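Diketoreductase (Acinetobacter baylyi, PDB 4DYD) binds NAD and probably uses it to interconvert (3S)-3-hydroxyacyl-CoA and 3-oxoacyl-CoA, a dehydrogenase step of fatty acid beta-oxidation. Local coordinates at residues Val93-Asp98 with Thr119-Leu124; Phe139-Phe144 with Glu155-Thr160. One frame throughout, in Å; residues are numbered along the deposited sequence.

Overall arrangement
Both contacts lie in the Rossmann-type NAD-binding domain and both reach the bound dinucleotide; their centres are about 12 Å apart. Contact 1 (93-98 with 119-124) joins the loops that follow strands 88-91 and 116-119 and lines the nicotinamide-side ribose. Contact 2 (139-144 with 155-160) is the hairpin pairing next door, which carries His-143, predicted to be important for catalysis, to the nicotinamide ring. Strand 116-119 lies directly beside 139-143, so the contacts touch: Thr-119 O is 2.9 Å from Leu-142 N, and Asn-120 OD1 is 2.8 Å from Phe-144 N, both probable hydrogen bonds. The second ties a cofactor-binding loop to the backbone just after His-143.

Contact 1. Residues Val93-Asp98 with Thr119-Leu124; sequences VPESLD and TNSSTL. With NAD (nicotinamide-adenine-dinucleotide), chain B.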
# COMPACT_ATOMS: atom_id res chain seq x y z
N VAL A 93 -17.64 15.58 17.31
CA VAL A 93 -17.83 15.11 18.68
C VAL A 93 -17.34 13.66 18.79
O VAL A 93 -17.04 13.04 17.77
CB VAL A 93 -19.31 15.24 19.11
CG1 VAL A 93 -19.75 16.69 19.01
CG2 VAL A 93 -20.21 14.34 18.27
N PRO A 94 -17.24 13.12 20.02
CA PRO A 94 -16.76 11.74 20.19
C PRO A 94 -17.47 10.70 19.34
O PRO A 94 -18.65 10.86 19.00
CB PRO A 94 -16.94 11.48 21.69
CG PRO A 94 -16.88 12.84 22.30
CD PRO A 94 -17.56 13.75 21.31
N GLU A 95 -16.75 9.64 18.99
CA GLU A 95 -17.28 8.65 18.06
C GLU A 95 -18.30 7.76 18.77
O GLU A 95 -18.11 6.55 18.90
CB GLU A 95 -16.14 7.82 17.47
CG GLU A 95 -16.54 6.97 16.27
CD GLU A 95 -16.96 7.80 15.07
OE1 GLU A 95 -17.19 9.02 15.24
OE2 GLU A 95 -17.05 7.25 13.96
N SER A 96 -19.38 8.38 19.23
CA SER A 96 -20.44 7.69 19.96
C SER A 96 -21.77 7.87 19.25
O SER A 96 -22.24 8.99 19.07
CB SER A 96 -20.55 8.26 21.38
OG SER A 96 -21.64 7.68 22.07
N LEU A 97 -22.39 6.76 18.85
CA LEU A 97 -23.65 6.79 18.12
C LEU A 97 -24.72 7.61 18.83
O LEU A 97 -25.36 8.47 18.21
CB LEU A 97 -24.17 5.38 17.86
CG LEU A 97 -25.53 5.34 17.17
CD1 LEU A 97 -25.48 6.09 15.85
CD2 LEU A 97 -25.98 3.90 16.97
N ASP A 98 -24.92 7.34 20.12
CA ASP A 98 -25.96 8.03 20.88
C ASP A 98 -25.60 9.49 21.12
O ASP A 98 -26.47 10.36 21.12
CB ASP A 98 -26.22 7.31 22.20
CG ASP A 98 -26.74 5.90 22.01
OD1 ASP A 98 -27.17 5.58 20.88
OD2 ASP A 98 -26.73 5.11 22.98
N THR A 119 -20.42 15.76 9.05
CA THR A 119 -19.80 14.94 10.09
C THR A 119 -18.37 14.59 9.70
O THR A 119 -18.07 14.34 8.52
CB THR A 119 -20.60 13.64 10.33
OG1 THR A 119 -19.96 12.88 11.36
CG2 THR A 119 -20.67 12.81 9.06
N ASN A 120 -17.48 14.56 10.68
CA ASN A 120 -16.09 14.16 10.46
C ASN A 120 -15.92 12.70 10.88
O ASN A 120 -14.80 12.21 11.00
CB ASN A 120 -15.16 15.04 11.31
CG ASN A 120 -13.69 14.69 11.11
OD1 ASN A 120 -13.21 14.58 9.98
ND2 ASN A 120 -12.98 14.50 12.21
N SER A 121 -17.04 12.01 11.09
CA SER A 121 -17.02 10.67 11.67
C SER A 121 -16.21 9.66 10.85
O SER A 121 -16.33 9.61 9.62
CB SER A 121 -18.45 10.15 11.85
OG SER A 121 -18.45 8.87 12.45
N SER A 122 -15.39 8.86 11.53
CA SER A 122 -14.58 7.84 10.87
C SER A 122 -15.29 6.49 10.75
O SER A 122 -15.10 5.77 9.77
CB SER A 122 -13.25 7.64 11.59
OG SER A 122 -12.44 8.80 11.52
N THR A 123 -16.11 6.14 11.74
CA THR A 123 -16.69 4.80 11.79
C THR A 123 -18.20 4.77 11.56
O THR A 123 -18.76 3.71 11.26
CB THR A 123 -16.37 4.10 13.12
OG1 THR A 123 -16.92 4.85 14.21
CG2 THR A 123 -14.87 3.97 13.30
N LEU A 124 -18.86 5.91 11.68
CA LEU A 124 -20.30 5.96 11.45
C LEU A 124 -20.60 6.55 10.08
O LEU A 124 -20.08 7.61 9.72
CB LEU A 124 -21.00 6.80 12.54
CG LEU A 124 -20.83 6.29 13.97
CD1 LEU A 124 -21.46 7.27 14.96
CD2 LEU A 124 -21.46 4.91 14.11
PA NAD B . -11.69 14.08 20.48
O1A NAD B . -10.45 13.90 21.26
O2A NAD B . -12.57 12.92 20.24
O5B NAD B . -12.56 15.27 21.14
C5B NAD B . -13.99 15.20 21.17
C4B NAD B . -14.56 16.62 21.32
O4B NAD B . -15.98 16.52 21.49
C3B NAD B . -14.03 17.23 22.61
O3B NAD B . -14.16 18.66 22.54
C2B NAD B . -15.04 16.68 23.61
O2B NAD B . -15.02 17.47 24.81
C1B NAD B . -16.27 17.03 22.80
N9A NAD B . -17.52 16.50 23.39
C8A NAD B . -17.61 15.54 24.30
N7A NAD B . -18.90 15.30 24.51
C5A NAD B . -19.61 16.11 23.74
C6A NAD B . -20.92 16.30 23.63
N6A NAD B . -21.69 15.55 24.41
N1A NAD B . -21.44 17.23 22.81
C2A NAD B . -20.57 18.03 22.06
N3A NAD B . -19.20 17.81 22.20
C4A NAD B . -18.76 16.85 23.04
O3 NAD B . -11.28 14.70 19.05
PN NAD B . -11.22 13.74 17.75
O1N NAD B . -11.04 12.34 18.19
O2N NAD B . -10.25 14.31 16.79
O5D NAD B . -12.70 13.90 17.14
C5D NAD B . -13.54 12.75 17.02
C4D NAD B . -14.48 12.93 15.83
O4D NAD B . -13.66 13.18 14.67
C3D NAD B . -15.15 11.60 15.54
O3D NAD B . -16.19 11.76 14.56
C2D NAD B . -13.97 10.86 14.93
O2D NAD B . -14.42 9.70 14.20
C1D NAD B . -13.53 11.94 13.95
N1N NAD B . -12.18 11.70 13.40
C2N NAD B . -11.09 11.49 14.26
C3N NAD B . -9.85 11.16 13.73
C7N NAD B . -8.74 11.06 14.57
O7N NAD B . -7.62 10.85 14.11
N7N NAD B . -8.99 11.25 15.86
C4N NAD B . -9.69 11.03 12.36
C5N NAD B . -10.76 11.26 11.50
C6N NAD B . -12.00 11.59 12.01
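Glu-95, in the loop between strand 88-91 and helix 97-110 of the Rossmann-type domain, reaches across to the loop 121-124, where two loops meet over the ribose next to nicotinamide. Its two carboxylate oxygens divide the polar work. OE2 faces protein: Ser-121 OG donates to it over 2.6 Å from the syn side, 16° out of the carboxylate plane, while Thr-123 N arrives nearly along the C-O axis at 2.7 Å. Leu-124 N adds a weak, bent bond to the same oxygen. Thr-123 OG1 is also modelled against OE2, although too close for its exact place to be trusted. The glutamate chain bends at its second torsion (65°), bringing the carboxylate to this loop. OE1 turns to the cofactor, accepting from NAD O3D at 3.0 Å and, weakly, from O2D; a long, weak ion pair to Lys-100 lies beside it.

The loop 119-124 adds its own bonds to the ribose. Ser-122 N donates to NAD O2D over 3.0 Å, and Asn-120 ND2 makes a weak bond to the ring oxygen O4D. An ST turn, Ser-121 N to Thr-119 OG1, shapes the chain here.

Apolar contact is slight and lies farther from the sugar, where Leu-124 CD1 rests 3.9 Å from Leu-97 CA near the start of helix 97-110. At the adenine end, Pro-94 CG sits 3.4 Å from NAD C8A.

Contact 2. Residues Phe139-Phe144 with Glu155-Thr160; sequences FLALHF and EVMGTT. With NAD (nicotinamide-adenine-dinucleotide), chain B.
Ala-141 N donates to Met-157 O over 2.6 Å, the shortest bond of this antiparallel hairpin pairing, and Met-157 N returns one to Ala-141 O. His-143 and Glu-155 form the next hydrogen-bonded pair, again linked both ways through their backbones. Between the pairs, Leu-142 CA and Val-156 CA point their hydrogens at the carbonyl oxygens of Glu-155 and Ala-141.

The side chains of His-143 and Glu-155 leave the same face side by side, the imidazole with CG trans to its backbone N (chi1 -179°), alongside the extended glutamate chain. His-143 ND1 donates almost straight (165°) to Glu-155 OE1 at 2.9 Å, with the oxygen at the ring edge and the two planes 31° apart. The glutamate's other oxygen accepts from the amides of Val-192 and Leu-193, so the carboxylate is held at both ends and can fix the ring's rotation. That turns NE2 toward the cofactor, 3.2 Å from NAD C5N, and it also bonds Ser-122 OG, consistent with the predicted catalytic role. Tyr-191 stacks on the imidazole.

On the other face, the side chains of Leu-142 and Val-156 lie obliquely across each other, CD1 of the leucine 3.9 Å from CG2 of the valine. These residues pack against helix 164-176, while strands 116-119 and 180-183 extend the sheet on either side.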
# COMPACT_ATOMS: atom_id res chain seq x y z
N PHE A 139 -27.00 17.30 4.56
CA PHE A 139 -26.12 16.51 5.41
C PHE A 139 -25.18 15.66 4.57
O PHE A 139 -25.58 15.03 3.59
CB PHE A 139 -26.93 15.60 6.33
CG PHE A 139 -26.08 14.81 7.30
CD1 PHE A 139 -26.14 13.42 7.32
CD2 PHE A 139 -25.23 15.46 8.18
CE1 PHE A 139 -25.36 12.69 8.21
CE2 PHE A 139 -24.44 14.74 9.07
CZ PHE A 139 -24.51 13.35 9.09
N LEU A 140 -23.91 15.65 4.98
CA LEU A 140 -22.90 14.85 4.31
C LEU A 140 -21.70 14.69 5.22
O LEU A 140 -21.64 15.29 6.30
CB LEU A 140 -22.51 15.49 2.97
CG LEU A 140 -22.09 16.96 2.92
CD1 LEU A 140 -20.90 17.25 3.83
CD2 LEU A 140 -21.77 17.34 1.49
N ALA A 141 -20.74 13.88 4.79
CA ALA A 141 -19.52 13.71 5.55
C ALA A 141 -18.41 14.55 4.94
O ALA A 141 -18.28 14.64 3.71
CB ALA A 141 -19.11 12.24 5.61
N LEU A 142 -17.63 15.18 5.81
CA LEU A 142 -16.41 15.87 5.42
C LEU A 142 -15.34 15.37 6.37
O LEU A 142 -15.26 15.81 7.52
CB LEU A 142 -16.58 17.38 5.57
CG LEU A 142 -15.36 18.22 5.17
CD1 LEU A 142 -15.05 17.99 3.69
CD2 LEU A 142 -15.60 19.69 5.45
N HIS A 143 -14.51 14.45 5.89
CA HIS A 143 -13.63 13.67 6.75
C HIS A 143 -12.17 14.09 6.61
O HIS A 143 -11.59 14.00 5.53
CB HIS A 143 -13.82 12.18 6.43
CG HIS A 143 -12.99 11.27 7.28
ND1 HIS A 143 -11.97 10.51 6.76
CD2 HIS A 143 -13.03 11.01 8.60
CE1 HIS A 143 -11.41 9.81 7.74
NE2 HIS A 143 -12.04 10.09 8.87
N PHE A 144 -11.59 14.55 7.72
CA PHE A 144 -10.21 15.05 7.74
C PHE A 144 -9.26 13.99 8.28
O PHE A 144 -9.68 12.96 8.83
CB PHE A 144 -10.11 16.29 8.64
CG PHE A 144 -10.89 17.47 8.14
CD1 PHE A 144 -12.27 17.53 8.31
CD2 PHE A 144 -10.24 18.53 7.51
CE1 PHE A 144 -13.00 18.62 7.85
CE2 PHE A 144 -10.96 19.63 7.05
CZ PHE A 144 -12.34 19.68 7.21
N GLU A 155 -12.06 14.23 2.61
CA GLU A 155 -12.94 13.29 1.93
C GLU A 155 -14.41 13.70 2.03
O GLU A 155 -14.97 13.78 3.13
CB GLU A 155 -12.72 11.88 2.48
CG GLU A 155 -11.33 11.35 2.12
CD GLU A 155 -10.98 10.04 2.80
OE1 GLU A 155 -11.12 9.95 4.04
OE2 GLU A 155 -10.58 9.09 2.08
N VAL A 156 -15.01 13.97 0.88
CA VAL A 156 -16.40 14.43 0.82
C VAL A 156 -17.30 13.27 0.41
O VAL A 156 -17.13 12.68 -0.66
CB VAL A 156 -16.56 15.58 -0.19
CG1 VAL A 156 -17.98 16.13 -0.16
CG2 VAL A 156 -15.55 16.68 0.10
N MET A 157 -18.26 12.94 1.27
CA MET A 157 -19.09 11.77 1.04
C MET A 157 -20.50 12.01 1.57
O MET A 157 -20.70 12.17 2.77
CB MET A 157 -18.45 10.56 1.74
CG MET A 157 -19.10 9.22 1.45
SD MET A 157 -18.27 7.87 2.32
CE MET A 157 -18.74 8.25 4.01
N GLY A 158 -21.47 12.06 0.66
CA GLY A 158 -22.85 12.28 1.07
C GLY A 158 -23.70 11.02 1.06
O GLY A 158 -23.19 9.91 0.89
N THR A 159 -25.00 11.20 1.24
CA THR A 159 -25.96 10.10 1.13
C THR A 159 -26.70 10.26 -0.19
O THR A 159 -26.48 11.25 -0.90
CB THR A 159 -27.01 10.14 2.26
OG1 THR A 159 -27.80 11.32 2.13
CG2 THR A 159 -26.33 10.15 3.63
N THR A 160 -27.56 9.31 -0.52
CA THR A 160 -28.39 9.47 -1.71
C THR A 160 -29.27 10.71 -1.58
O THR A 160 -29.69 11.29 -2.58
CB THR A 160 -29.30 8.24 -1.93
OG1 THR A 160 -30.14 8.05 -0.78
CG2 THR A 160 -28.46 6.99 -2.15
PA NAD B . -11.69 14.08 20.48
O1A NAD B . -10.45 13.90 21.26
O2A NAD B . -12.57 12.92 20.24
O5B NAD B . -12.56 15.27 21.14
C5B NAD B . -13.99 15.20 21.17
C4B NAD B . -14.56 16.62 21.32
O4B NAD B . -15.98 16.52 21.49
C3B NAD B . -14.03 17.23 22.61
O3B NAD B . -14.16 18.66 22.54
C2B NAD B . -15.04 16.68 23.61
O2B NAD B . -15.02 17.47 24.81
C1B NAD B . -16.27 17.03 22.80
N9A NAD B . -17.52 16.50 23.39
C8A NAD B . -17.61 15.54 24.30
N7A NAD B . -18.90 15.30 24.51
C5A NAD B . -19.61 16.11 23.74
C6A NAD B . -20.92 16.30 23.63
N6A NAD B . -21.69 15.55 24.41
N1A NAD B . -21.44 17.23 22.81
C2A NAD B . -20.57 18.03 22.06
N3A NAD B . -19.20 17.81 22.20
C4A NAD B . -18.76 16.85 23.04
O3 NAD B . -11.28 14.70 19.05
PN NAD B . -11.22 13.74 17.75
O1N NAD B . -11.04 12.34 18.19
O2N NAD B . -10.25 14.31 16.79
O5D NAD B . -12.70 13.90 17.14
C5D NAD B . -13.54 12.75 17.02
C4D NAD B . -14.48 12.93 15.83
O4D NAD B . -13.66 13.18 14.67
C3D NAD B . -15.15 11.60 15.54
O3D NAD B . -16.19 11.76 14.56
C2D NAD B . -13.97 10.86 14.93
O2D NAD B . -14.42 9.70 14.20
C1D NAD B . -13.53 11.94 13.95
N1N NAD B . -12.18 11.70 13.40
C2N NAD B . -11.09 11.49 14.26
C3N NAD B . -9.85 11.16 13.73
C7N NAD B . -8.74 11.06 14.57
O7N NAD B . -7.62 10.85 14.11
N7N NAD B . -8.99 11.25 15.86
C4N NAD B . -9.69 11.03 12.36
C5N NAD B . -10.76 11.26 11.50
C6N NAD B . -12.00 11.59 12.01